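Local coordinates for cucumber stellacyanin (Cucumis sativus, PDB 1JER), which binds a single copper ion in a cupredoxin fold and probably serves as a small electron-transfer protein, at residues T4-G9 and D36-N41; T31-D36 and N105-N110. One frame throughout, in Å; residues are numbered along the deposited sequence.

Contact 1. Residues T4-G9 and D36-N41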
ATOM      1  N   THR A   4      -2.181  10.774   5.377  1.00 19.70           N
ATOM      2  CA  THR A   4      -2.535  11.273   4.029  1.00 17.32           C
ATOM      3  C   THR A   4      -2.082  10.261   2.985  1.00 16.49           C
ATOM      4  O   THR A   4      -0.991   9.725   3.075  1.00 19.69           O
ATOM      5  CB  THR A   4      -1.693  12.582   3.805  1.00 21.11           C
ATOM      6  OG1 THR A   4      -2.220  13.533   4.773  1.00 25.86           O
ATOM      7  CG2 THR A   4      -2.005  13.210   2.467  1.00 19.51           C
ATOM      8  N   VAL A   5      -2.873  10.154   1.910  1.00 17.00           N
ATOM      9  CA  VAL A   5      -2.339   9.340   0.755  1.00 15.15           C
ATOM     10  C   VAL A   5      -1.960  10.385  -0.293  1.00 14.17           C
ATOM     11  O   VAL A   5      -2.797  11.154  -0.798  1.00 19.65           O
ATOM     12  CB  VAL A   5      -3.457   8.431   0.218  1.00 21.44           C
ATOM     13  CG1 VAL A   5      -2.916   7.634  -1.000  1.00 22.34           C
ATOM     14  CG2 VAL A   5      -3.917   7.458   1.309  1.00 19.63           C
ATOM     15  N   HIS A   6      -0.663  10.533  -0.535  1.00 15.20           N
ATOM     16  CA  HIS A   6      -0.267  11.627  -1.466  1.00 14.99           C
ATOM     17  C   HIS A   6      -0.285  11.029  -2.899  1.00 18.01           C
ATOM     18  O   HIS A   6       0.179   9.905  -3.063  1.00 21.29           O
ATOM     19  CB  HIS A   6       1.172  12.016  -1.154  1.00 13.85           C
ATOM     20  CG  HIS A   6       1.371  12.457   0.261  1.00 17.76           C
ATOM     21  ND1 HIS A   6       1.202  13.794   0.623  1.00 20.57           N
ATOM     22  CD2 HIS A   6       1.775  11.757   1.352  1.00 19.83           C
ATOM     23  CE1 HIS A   6       1.491  13.889   1.932  1.00 21.64           C
ATOM     24  NE2 HIS A   6       1.824  12.688   2.392  1.00 20.18           N
ATOM     25  N   ILE A   7      -0.745  11.800  -3.836  1.00 17.72           N
ATOM     26  CA  ILE A   7      -0.769  11.307  -5.240  1.00 13.75           C
ATOM     27  C   ILE A   7       0.478  11.871  -5.938  1.00 14.47           C
ATOM     28  O   ILE A   7       0.621  13.052  -6.096  1.00 17.57           O
ATOM     29  CB  ILE A   7      -2.023  11.856  -5.958  1.00 19.29           C
ATOM     30  CG1 ILE A   7      -3.332  11.390  -5.256  1.00 23.67           C
ATOM     31  CG2 ILE A   7      -2.030  11.267  -7.394  1.00 19.42           C
ATOM     32  CD1 ILE A   7      -3.400   9.868  -5.163  1.00 29.94           C
ATOM     33  N   VAL A   8       1.419  10.963  -6.225  1.00 15.76           N
ATOM     34  CA  VAL A   8       2.705  11.400  -6.767  1.00 15.60           C
ATOM     35  C   VAL A   8       2.474  12.165  -8.063  1.00 17.82           C
ATOM     36  O   VAL A   8       1.822  11.664  -8.977  1.00 17.04           O
ATOM     37  CB  VAL A   8       3.607  10.185  -7.012  1.00 15.04           C
ATOM     38  CG1 VAL A   8       4.883  10.616  -7.736  1.00 15.82           C
ATOM     39  CG2 VAL A   8       3.972   9.497  -5.706  1.00 14.91           C
ATOM     40  N   GLY A   9       2.961  13.397  -8.116  1.00 18.43           N
ATOM     41  CA  GLY A   9       2.768  14.241  -9.298  1.00 18.60           C
ATOM     42  C   GLY A   9       1.382  14.810  -9.440  1.00 16.30           C
ATOM     43  O   GLY A   9       1.084  15.394 -10.508  1.00 19.86           O
ATOM     44  N   ASP A  36       1.868   7.929   6.327  1.00 20.06           N
ATOM     45  CA  ASP A  36       1.210   8.378   5.056  1.00 16.06           C
ATOM     46  C   ASP A  36       1.600   7.309   3.991  1.00 19.01           C
ATOM     47  O   ASP A  36       2.465   6.509   4.186  1.00 19.00           O
ATOM     48  CB  ASP A  36       1.990   9.664   4.593  1.00 16.08           C
ATOM     49  CG  ASP A  36       1.541  10.877   5.368  1.00 20.75           C
ATOM     50  OD1 ASP A  36       0.638  10.755   6.219  1.00 19.99           O
ATOM     51  OD2 ASP A  36       2.108  11.976   5.148  1.00 20.62           O
ATOM     52  N   SER A  37       0.907   7.469   2.836  1.00 17.08           N
ATOM     53  CA  SER A  37       1.268   6.536   1.734  1.00 19.21           C
ATOM     54  C   SER A  37       1.477   7.402   0.467  1.00 16.26           C
ATOM     55  O   SER A  37       1.048   8.537   0.406  1.00 17.05           O
ATOM     56  CB  SER A  37      -0.010   5.654   1.473  1.00 22.03           C
ATOM     57  OG  SER A  37      -0.180   4.757   2.574  1.00 21.79           O
ATOM     58  N   LEU A  38       2.129   6.770  -0.512  1.00 16.59           N
ATOM     59  CA  LEU A  38       2.398   7.475  -1.793  1.00 14.01           C
ATOM     60  C   LEU A  38       1.661   6.579  -2.868  1.00 15.52           C
ATOM     61  O   LEU A  38       1.911   5.397  -2.851  1.00 19.33           O
ATOM     62  CB  LEU A  38       3.883   7.280  -2.140  1.00 18.17           C
ATOM     63  CG  LEU A  38       4.901   8.131  -1.431  1.00 23.33           C
ATOM     64  CD1 LEU A  38       6.275   7.963  -2.068  1.00 20.37           C
ATOM     65  CD2 LEU A  38       4.465   9.605  -1.438  1.00 23.20           C
ATOM     66  N   GLN A  39       0.831   7.242  -3.633  1.00 14.27           N
ATOM     67  CA  GLN A  39       0.123   6.503  -4.698  1.00 14.14           C
ATOM     68  C   GLN A  39       0.740   6.888  -6.063  1.00 17.42           C
ATOM     69  O   GLN A  39       0.707   8.080  -6.395  1.00 15.68           O
ATOM     70  CB  GLN A  39      -1.356   6.870  -4.709  1.00 14.39           C
ATOM     71  CG  GLN A  39      -2.079   6.190  -5.885  1.00 17.33           C
ATOM     72  CD  GLN A  39      -3.572   6.156  -5.681  1.00 27.14           C
ATOM     73  OE1 GLN A  39      -4.041   6.185  -4.536  1.00 29.83           O
ATOM     74  NE2 GLN A  39      -4.316   6.089  -6.775  1.00 25.42           N
ATOM     75  N   PHE A  40       1.213   5.893  -6.789  1.00 17.33           N
ATOM     76  CA  PHE A  40       1.806   6.174  -8.144  1.00 15.54           C
ATOM     77  C   PHE A  40       0.769   5.622  -9.183  1.00 17.07           C
ATOM     78  O   PHE A  40       0.465   4.447  -9.103  1.00 17.06           O
ATOM     79  CB  PHE A  40       3.041   5.249  -8.266  1.00 13.22           C
ATOM     80  CG  PHE A  40       4.214   5.718  -7.398  1.00 15.58           C
ATOM     81  CD1 PHE A  40       4.267   5.303  -6.061  1.00 17.94           C
ATOM     82  CD2 PHE A  40       5.225   6.486  -7.900  1.00 16.38           C
ATOM     83  CE1 PHE A  40       5.380   5.664  -5.286  1.00 17.68           C
ATOM     84  CE2 PHE A  40       6.320   6.879  -7.122  1.00 18.55           C
ATOM     85  CZ  PHE A  40       6.353   6.475  -5.788  1.00 15.33           C
ATOM     86  N   ASN A  41       0.275   6.519 -10.009  1.00 15.38           N
ATOM     87  CA  ASN A  41      -0.733   6.154 -11.028  1.00 15.86           C
ATOM     88  C   ASN A  41      -0.046   6.271 -12.416  1.00 18.36           C
ATOM     89  O   ASN A  41       0.570   7.283 -12.737  1.00 18.20           O
ATOM     90  CB  ASN A  41      -1.845   7.243 -11.031  1.00 18.54           C
ATOM     91  CG  ASN A  41      -2.699   7.158  -9.760  1.00 19.46           C
ATOM     92  OD1 ASN A  41      -2.971   6.128  -9.223  1.00 20.20           O
ATOM     93  ND2 ASN A  41      -3.152   8.370  -9.352  1.00 24.33           N
TER
HETATM   94  O   HOH W   1      -0.203  13.201   7.434  1.00 66.97           O
HETATM   95  O   HOH W   2       0.578   9.213  -9.173  1.00 22.02           O

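Contact 2. Residues T31-D36 and N105-N110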
ATOM      1  N   THR A  31       4.564  17.810   2.955  1.00 15.90           N
ATOM      2  CA  THR A  31       5.271  17.294   4.171  1.00 14.55           C
ATOM      3  C   THR A  31       4.845  15.813   4.306  1.00 15.56           C
ATOM      4  O   THR A  31       3.626  15.552   4.201  1.00 17.25           O
ATOM      5  CB  THR A  31       4.805  18.057   5.408  1.00 17.05           C
ATOM      6  OG1 THR A  31       5.352  19.367   5.335  1.00 19.05           O
ATOM      7  CG2 THR A  31       5.307  17.425   6.702  1.00 20.53           C
ATOM      8  N   PHE A  32       5.788  14.910   4.404  1.00 15.68           N
ATOM      9  CA  PHE A  32       5.426  13.472   4.427  1.00 20.22           C
ATOM     10  C   PHE A  32       5.665  12.932   5.850  1.00 17.40           C
ATOM     11  O   PHE A  32       6.772  13.118   6.344  1.00 16.76           O
ATOM     12  CB  PHE A  32       6.408  12.730   3.469  1.00 18.05           C
ATOM     13  CG  PHE A  32       6.232  13.221   2.030  1.00 18.62           C
ATOM     14  CD1 PHE A  32       5.160  12.787   1.272  1.00 19.10           C
ATOM     15  CD2 PHE A  32       7.131  14.125   1.492  1.00 19.47           C
ATOM     16  CE1 PHE A  32       5.000  13.253  -0.030  1.00 19.91           C
ATOM     17  CE2 PHE A  32       6.958  14.614   0.190  1.00 18.78           C
ATOM     18  CZ  PHE A  32       5.886  14.173  -0.567  1.00 17.57           C
ATOM     19  N   ARG A  33       4.671  12.292   6.425  1.00 18.21           N
ATOM     20  CA  ARG A  33       4.837  11.779   7.816  1.00 16.77           C
ATOM     21  C   ARG A  33       4.679  10.264   7.847  1.00 23.53           C
ATOM     22  O   ARG A  33       3.922   9.705   7.032  1.00 19.31           O
ATOM     23  CB  ARG A  33       3.707  12.371   8.671  1.00 17.92           C
ATOM     24  CG  ARG A  33       3.798  13.896   8.783  1.00 23.79           C
ATOM     25  CD  ARG A  33       2.658  14.412   9.679  1.00 27.34           C
ATOM     26  NE  ARG A  33       2.704  15.872   9.774  1.00 31.39           N
ATOM     27  CZ  ARG A  33       3.518  16.532  10.593  1.00 43.14           C
ATOM     28  NH1 ARG A  33       4.530  15.905  11.207  1.00 38.40           N
ATOM     29  NH2 ARG A  33       3.332  17.829  10.861  1.00 44.61           N
ATOM     30  N   VAL A  34       5.350   9.632   8.793  1.00 17.38           N
ATOM     31  CA  VAL A  34       5.269   8.162   8.939  1.00 16.56           C
ATOM     32  C   VAL A  34       3.801   7.797   9.004  1.00 18.09           C
ATOM     33  O   VAL A  34       3.020   8.507   9.626  1.00 20.84           O
ATOM     34  CB  VAL A  34       5.956   7.742  10.276  1.00 21.50           C
ATOM     35  CG1 VAL A  34       5.645   6.297  10.583  1.00 30.12           C
ATOM     36  CG2 VAL A  34       7.463   7.938  10.152  1.00 20.37           C
ATOM     37  N   GLY A  35       3.379   6.757   8.285  1.00 17.88           N
ATOM     38  CA  GLY A  35       1.932   6.459   8.270  1.00 18.87           C
ATOM     39  C   GLY A  35       1.285   6.907   6.979  1.00 22.92           C
ATOM     40  O   GLY A  35       0.255   6.393   6.542  1.00 20.12           O
ATOM     41  N   ASP A  36       1.868   7.929   6.327  1.00 20.06           N
ATOM     42  CA  ASP A  36       1.210   8.378   5.056  1.00 16.06           C
ATOM     43  C   ASP A  36       1.600   7.309   3.991  1.00 19.01           C
ATOM     44  O   ASP A  36       2.465   6.509   4.186  1.00 19.00           O
ATOM     45  CB  ASP A  36       1.990   9.664   4.593  1.00 16.08           C
ATOM     46  CG  ASP A  36       1.541  10.877   5.368  1.00 20.75           C
ATOM     47  OD1 ASP A  36       0.638  10.755   6.219  1.00 19.99           O
ATOM     48  OD2 ASP A  36       2.108  11.976   5.148  1.00 20.62           O
ATOM     49  N   ASN A 105      11.564  13.108   2.060  1.00 15.38           N
ATOM     50  CA  ASN A 105      12.049  13.006   3.449  1.00 16.89           C
ATOM     51  C   ASN A 105      10.818  12.775   4.338  1.00 17.43           C
ATOM     52  O   ASN A 105       9.880  13.583   4.298  1.00 19.19           O
ATOM     53  CB  ASN A 105      12.648  14.397   3.814  1.00 18.54           C
ATOM     54  CG  ASN A 105      13.128  14.374   5.275  1.00 24.68           C
ATOM     55  OD1 ASN A 105      12.791  15.285   6.049  1.00 30.53           O
ATOM     56  ND2 ASN A 105      13.888  13.360   5.611  1.00 20.18           N
ATOM     57  N   VAL A 106      10.807  11.664   5.054  1.00 17.71           N
ATOM     58  CA  VAL A 106       9.680  11.316   5.903  1.00 15.92           C
ATOM     59  C   VAL A 106       9.970  11.716   7.362  1.00 18.45           C
ATOM     60  O   VAL A 106      11.034  11.367   7.888  1.00 18.79           O
ATOM     61  CB  VAL A 106       9.436   9.781   5.849  1.00 19.81           C
ATOM     62  CG1 VAL A 106       8.198   9.415   6.663  1.00 19.06           C
ATOM     63  CG2 VAL A 106       9.123   9.440   4.367  1.00 20.68           C
ATOM     64  N   VAL A 107       9.044  12.454   7.934  1.00 18.25           N
ATOM     65  CA  VAL A 107       9.229  12.865   9.365  1.00 17.80           C
ATOM     66  C   VAL A 107       8.200  12.197  10.230  1.00 22.52           C
ATOM     67  O   VAL A 107       7.232  11.528   9.832  1.00 20.33           O
ATOM     68  CB  VAL A 107       9.146  14.394   9.455  1.00 16.12           C
ATOM     69  CG1 VAL A 107      10.229  15.047   8.607  1.00 16.87           C
ATOM     70  CG2 VAL A 107       7.739  14.850   9.091  1.00 19.85           C
ATOM     71  N   ALA A 108       8.370  12.327  11.565  1.00 22.38           N
ATOM     72  CA  ALA A 108       7.411  11.636  12.449  1.00 24.83           C
ATOM     73  C   ALA A 108       6.019  12.187  12.343  1.00 31.12           C
ATOM     74  O   ALA A 108       5.761  13.265  11.815  1.00 37.54           O
ATOM     75  CB  ALA A 108       7.912  11.862  13.919  1.00 26.77           C
ATOM     76  N   ALA A 109       5.038  11.480  12.927  1.00 40.85           N
ATOM     77  CA  ALA A 109       3.671  12.003  12.890  1.00 49.84           C
ATOM     78  C   ALA A 109       3.323  12.785  14.125  1.00 59.53           C
ATOM     79  O   ALA A 109       2.589  13.790  14.082  1.00 70.41           O
ATOM     80  CB  ALA A 109       2.691  10.929  12.533  1.00 45.34           C
ATOM     81  N   ASN A 110       3.850  12.382  15.288  1.00 66.90           N
ATOM     82  CA  ASN A 110       3.531  13.140  16.516  1.00 72.95           C
ATOM     83  C   ASN A 110       4.178  14.529  16.420  1.00 77.44           C
ATOM     84  O   ASN A 110       3.492  15.512  16.750  1.00 89.17           O
TER
HETATM   85  O   HOH W   3       8.551  15.869   4.919  1.00 20.83           O

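Contact 1. Residues T4-G9 and D36-N41
Asp36 grips the start of the 4-9 segment with both carboxylate oxygens. Its OD1 accepts the backbone N of Thr4 at 2.9 Å and a water proton; its OD2 accepts NE2 of buried His6, also at 2.9 Å, with Arg33 N as a second donor. The NE2 bond lies in the imidazole plane but meets the carboxylate from above, the two planes being 63° apart. With His6 CG beside its own backbone N (chi1 -58°), the ring turns back along the strand to reach this acid, and Thr4 CG2 lies over one ring face near the rim. From there a parallel ladder runs Ser37 N to Thr4 O, His6 N to Ser37 O (2.8 Å), Gln39 N to His6 O (2.8 Å) and Val8 N to Gln39 O. Where the ladder ends, one water donates to Val8 O and Gln39 O and accepts from Asn41 N. Gln39 NE2 meets a lone pair of Asn41 OD1 in plane at 2.8 Å. Val8 CG2 sits over the centre of the Phe40 ring, a CH-pi contact. Strand 37-40 thus lies between 5-7 and antiparallel 76-79; helix 22-28 packs on His6 and Val8, strand 101-107 on Leu38 and Phe40.

Contact 2. Residues T31-D36 and N105-N110
A parallel edge pairing of the cupredoxin beta-sandwich joins the short, weakly bonded strand 32-33 to the end of strand 101-107, running into a type II turn that starts at Arg33. Two backbone bonds define it: Val107 N donates to Phe32 O at 2.9 Å, and Val34 N donates to Val107 O at 2.9 Å, close to the line of that carbonyl. Arg33 and Val107 therefore form a parallel bridge, with CA atoms 4.8 Å apart. At the Phe32 end a water takes the place of a direct bond, accepting from Phe32 N and donating to Asn105 O at 2.7 Å.

The Arg33 side chain runs extended from CG to NE alongside the departing chain, and a turn at its end (chi4 -81°) brings NH1 to Ala108 O. The Arg33 NH1 to Ala108 O bond, 3.0 Å, lies in the guanidinium plane but is bent at the hydrogen, 142°. Thr31 CG2 lies above one guanidinium face, toward its rim. Val34 CG2 packs on Val106 CG1 at 3.9 Å, the two side chains crossing at about a right angle. Ala109 CB approaches Val34 O.

The turn is closed by Asp36 N to Arg33 O at 2.8 Å, and Asp36 OD2 also accepts Arg33 N from above its carboxylate plane. Gly35 takes the third place, where its positive phi (103°) suits a type II turn. Such a turn, carrying the chain from the edge strand of one sheet into strand 37-40 of the other, fits the two-sheet sandwich of the cupredoxins.

Both contacts are parallel strand pairings, but each belongs to a different sheet: contact 1 to the one containing 5-7, 37-40 and 76-79, contact 2 to the one containing 32-33 and 101-107. Contact 1 is the more buried, its centre about 9 Å from that of the chain against about 15 Å for contact 2, and its Phe40 side chain lies about 10 Å from the copper. Contact 2 lies nearer the surface, five of its nine touching residues exposed; its side-chain hydrogen bond comes from an exposed arginine to a backbone carbonyl, where contact 1 has a buried histidine bonded to a carboxylate. Asp36 belongs to both, and Phe32 CD1 meets His6 NE2 at 3.5 Å, their rings edge-to-face, so the two sheets touch where the chain crosses between them.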